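Local coordinates for glycoside Hydrolase (Bacteroides uniformis, PDB 5T99), which probably hydrolyses beta-galactosidic linkages in agarose-derived oligosaccharides, as a family 2 glycoside hydrolase whose pocket binds the inhibitor d-galacto-isofagomine, at residues D298-N303 / S408-S413. Numbering follows the deposited sequence.
Sequences DGFFLN and SVIMWS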
ATOM      1  N   ASP A 298       3.086 -26.526  -8.899  1.00 22.38           N
ATOM      2  CA  ASP A 298       2.039 -26.249  -9.900  1.00 22.10           C
ATOM      3  C   ASP A 298       1.069 -25.132  -9.569  1.00 21.29           C
ATOM      4  O   ASP A 298       0.229 -24.797 -10.401  1.00 20.41           O
ATOM      5  CB  ASP A 298       1.262 -27.527 -10.204  1.00 22.55           C
ATOM      6  CG  ASP A 298       2.121 -28.572 -10.904  1.00 23.83           C
ATOM      7  OD1 ASP A 298       3.085 -28.207 -11.629  1.00 23.83           O
ATOM      8  OD2 ASP A 298       1.827 -29.769 -10.721  1.00 25.35           O
ATOM      9  N   GLY A 299       1.186 -24.542  -8.382  1.00 21.11           N
ATOM     10  CA  GLY A 299       0.362 -23.378  -8.038  1.00 20.58           C
ATOM     11  C   GLY A 299       0.214 -23.110  -6.562  1.00 19.91           C
ATOM     12  O   GLY A 299       0.782 -23.816  -5.724  1.00 20.08           O
ATOM     13  N   PHE A 300      -0.563 -22.074  -6.265  1.00 19.36           N
ATOM     14  CA  PHE A 300      -0.828 -21.621  -4.901  1.00 18.53           C
ATOM     15  C   PHE A 300      -2.293 -21.909  -4.574  1.00 18.11           C
ATOM     16  O   PHE A 300      -3.165 -21.861  -5.457  1.00 17.51           O
ATOM     17  CB  PHE A 300      -0.523 -20.115  -4.758  1.00 18.42           C
ATOM     18  CG  PHE A 300      -0.221 -19.686  -3.346  1.00 18.56           C
ATOM     19  CD1 PHE A 300       1.091 -19.626  -2.887  1.00 18.91           C
ATOM     20  CD2 PHE A 300      -1.248 -19.352  -2.469  1.00 18.49           C
ATOM     21  CE1 PHE A 300       1.371 -19.247  -1.574  1.00 19.08           C
ATOM     22  CE2 PHE A 300      -0.979 -18.975  -1.160  1.00 18.73           C
ATOM     23  CZ  PHE A 300       0.331 -18.930  -0.706  1.00 18.94           C
ATOM     24  N   PHE A 301      -2.557 -22.204  -3.304  1.00 17.86           N
ATOM     25  CA  PHE A 301      -3.877 -22.622  -2.867  1.00 18.17           C
ATOM     26  C   PHE A 301      -4.316 -21.849  -1.628  1.00 18.13           C
ATOM     27  O   PHE A 301      -3.554 -21.717  -0.676  1.00 17.68           O
ATOM     28  CB  PHE A 301      -3.895 -24.132  -2.593  1.00 18.34           C
ATOM     29  CG  PHE A 301      -3.637 -24.965  -3.814  1.00 18.44           C
ATOM     30  CD1 PHE A 301      -4.691 -25.496  -4.549  1.00 18.70           C
ATOM     31  CD2 PHE A 301      -2.328 -25.209  -4.241  1.00 18.82           C
ATOM     32  CE1 PHE A 301      -4.452 -26.260  -5.696  1.00 19.08           C
ATOM     33  CE2 PHE A 301      -2.076 -25.954  -5.391  1.00 18.92           C
ATOM     34  CZ  PHE A 301      -3.144 -26.485  -6.121  1.00 19.22           C
ATOM     35  N   LEU A 302      -5.555 -21.352  -1.671  1.00 18.18           N
ATOM     36  CA  LEU A 302      -6.200 -20.670  -0.554  1.00 18.35           C
ATOM     37  C   LEU A 302      -7.472 -21.437  -0.187  1.00 18.50           C
ATOM     38  O   LEU A 302      -8.363 -21.612  -1.027  1.00 18.22           O
ATOM     39  CB  LEU A 302      -6.543 -19.221  -0.942  1.00 17.94           C
ATOM     40  CG  LEU A 302      -7.308 -18.396   0.096  1.00 18.25           C
ATOM     41  CD1 LEU A 302      -6.493 -18.243   1.370  1.00 18.39           C
ATOM     42  CD2 LEU A 302      -7.689 -17.034  -0.458  1.00 18.60           C
ATOM     43  N   ASN A 303      -7.555 -21.899   1.059  1.00 19.09           N
ATOM     44  CA  ASN A 303      -8.728 -22.648   1.540  1.00 19.47           C
ATOM     45  C   ASN A 303      -9.083 -23.851   0.629  1.00 19.98           C
ATOM     46  O   ASN A 303     -10.251 -24.127   0.333  1.00 20.09           O
ATOM     47  CB  ASN A 303      -9.911 -21.678   1.754  1.00 19.07           C
ATOM     48  CG  ASN A 303      -9.645 -20.681   2.869  1.00 19.07           C
ATOM     49  OD1 ASN A 303      -8.986 -21.019   3.859  1.00 18.39           O
ATOM     50  ND2 ASN A 303     -10.147 -19.447   2.723  1.00 18.64           N
ATOM     51  N   SER A 408      -3.894 -11.630   5.572  1.00 13.23           N
ATOM     52  CA  SER A 408      -3.599 -11.175   4.213  1.00 13.44           C
ATOM     53  C   SER A 408      -2.216 -11.624   3.741  1.00 13.45           C
ATOM     54  O   SER A 408      -2.046 -11.918   2.581  1.00 13.46           O
ATOM     55  CB  SER A 408      -3.710  -9.644   4.101  1.00 13.37           C
ATOM     56  OG  SER A 408      -2.783  -8.992   4.952  1.00 13.56           O
ATOM     57  N   VAL A 409      -1.235 -11.684   4.637  1.00 13.79           N
ATOM     58  CA  VAL A 409       0.158 -11.975   4.233  1.00 13.68           C
ATOM     59  C   VAL A 409       0.306 -13.457   3.909  1.00 13.45           C
ATOM     60  O   VAL A 409      -0.018 -14.305   4.737  1.00 13.27           O
ATOM     61  CB  VAL A 409       1.181 -11.573   5.322  1.00 13.38           C
ATOM     62  CG1 VAL A 409       2.590 -11.934   4.890  1.00 13.27           C
ATOM     63  CG2 VAL A 409       1.082 -10.085   5.598  1.00 13.41           C
ATOM     64  N   ILE A 410       0.770 -13.755   2.700  1.00 13.29           N
ATOM     65  CA  ILE A 410       0.962 -15.141   2.270  1.00 13.40           C
ATOM     66  C   ILE A 410       2.394 -15.508   1.930  1.00 13.52           C
ATOM     67  O   ILE A 410       2.686 -16.698   1.837  1.00 14.53           O
ATOM     68  CB  ILE A 410       0.038 -15.529   1.084  1.00 13.36           C
ATOM     69  CG1 ILE A 410       0.232 -14.599  -0.131  1.00 13.31           C
ATOM     70  CG2 ILE A 410      -1.411 -15.511   1.550  1.00 13.57           C
ATOM     71  CD1 ILE A 410      -0.379 -15.122  -1.415  1.00 13.11           C
ATOM     72  N   MET A 411       3.272 -14.532   1.722  1.00 13.29           N
ATOM     73  CA  MET A 411       4.683 -14.804   1.493  1.00 13.50           C
ATOM     74  C   MET A 411       5.570 -13.754   2.172  1.00 13.59           C
ATOM     75  O   MET A 411       5.153 -12.620   2.374  1.00 14.09           O
ATOM     76  CB  MET A 411       4.997 -14.811   0.002  1.00 13.60           C
ATOM     77  CG  MET A 411       4.112 -15.680  -0.871  1.00 13.55           C
ATOM     78  SD  MET A 411       4.871 -15.836  -2.504  1.00 14.34           S
ATOM     79  CE  MET A 411       3.504 -16.398  -3.516  1.00 14.29           C
ATOM     80  N   TRP A 412       6.787 -14.153   2.524  1.00 13.56           N
ATOM     81  CA  TRP A 412       7.841 -13.240   2.949  1.00 13.63           C
ATOM     82  C   TRP A 412       8.822 -13.082   1.789  1.00 14.06           C
ATOM     83  O   TRP A 412       9.538 -14.024   1.452  1.00 14.38           O
ATOM     84  CB  TRP A 412       8.574 -13.783   4.177  1.00 13.32           C
ATOM     85  CG  TRP A 412       7.683 -14.131   5.319  1.00 13.29           C
ATOM     86  CD1 TRP A 412       7.390 -15.380   5.768  1.00 13.27           C
ATOM     87  CD2 TRP A 412       6.955 -13.225   6.150  1.00 13.23           C
ATOM     88  NE1 TRP A 412       6.540 -15.309   6.834  1.00 13.22           N
ATOM     89  CE2 TRP A 412       6.253 -13.997   7.090  1.00 13.28           C
ATOM     90  CE3 TRP A 412       6.836 -11.829   6.194  1.00 13.37           C
ATOM     91  CZ2 TRP A 412       5.434 -13.426   8.073  1.00 13.59           C
ATOM     92  CZ3 TRP A 412       6.027 -11.255   7.169  1.00 13.32           C
ATOM     93  CH2 TRP A 412       5.333 -12.053   8.095  1.00 13.49           C
ATOM     94  N   SER A 413       8.841 -11.909   1.153  1.00 14.47           N
ATOM     95  CA  SER A 413       9.787 -11.650   0.058  1.00 14.36           C
ATOM     96  C   SER A 413      11.063 -11.061   0.661  1.00 14.56           C
ATOM     97  O   SER A 413      11.030  -9.979   1.251  1.00 14.32           O
ATOM     98  CB  SER A 413       9.182 -10.711  -0.985  1.00 14.32           C
ATOM     99  OG  SER A 413      10.027 -10.565  -2.115  1.00 14.27           O
TER
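Phe-300 presents one face of its ring to Ile-410, and the delta methyl of that isoleucine sits over it in a CH-pi contact, with CD1 of Ile-410 4.2 Å from the centroid of the Phe-300 ring. The approach is steep, 27° off the ring normal. The root of the isoleucine side chain lies beyond the rim, its CB 3.9 Å from CZ of Phe-300. Two torsions set this up. The ring of Phe-300 swings out anti to its own backbone N (chi1 -156°), which carries it across to strand 409-416, while CG1 of Ile-410 stands between backbone N and carbonyl carbon (chi1 57°), and the extended end of the chain carries CD1 out over the ring face.

Met-411 comes in on the CD1/CE1 flank of the same ring. Extended beyond CG, it runs past the phenylalanine in the opposite direction and brings only its terminal methyl to bear, obliquely, with CE of Met-411 4.1 Å from CE1 of Phe-300. Both Ile-410 CD1 and Met-411 CE lie on the same side of the ring plane, so one aromatic side chain serves two successive residues of the strand. A serine in place of Phe-300 would probably leave both methyls without their aromatic partner and open a gap between the strands.

Ile-293, Phe-295 and Ile-307 also pack on Phe-300, and Phe-309 touches both Ile-410 and Met-411. Phe-300, Ile-410 and Met-411 are all buried, and the contact between them is wholly apolar. Strand 299-302 pairs antiparallel with strands 293-296 and 305-313, and strand 409-416, whose far end leads to the pocket residues Asn-416 and Glu-417, is met here near its start: a beta-hairpin plugging the N-terminal end of the parallel-stranded barrel, within the TIM-barrel domain of a family 2 glycoside hydrolase.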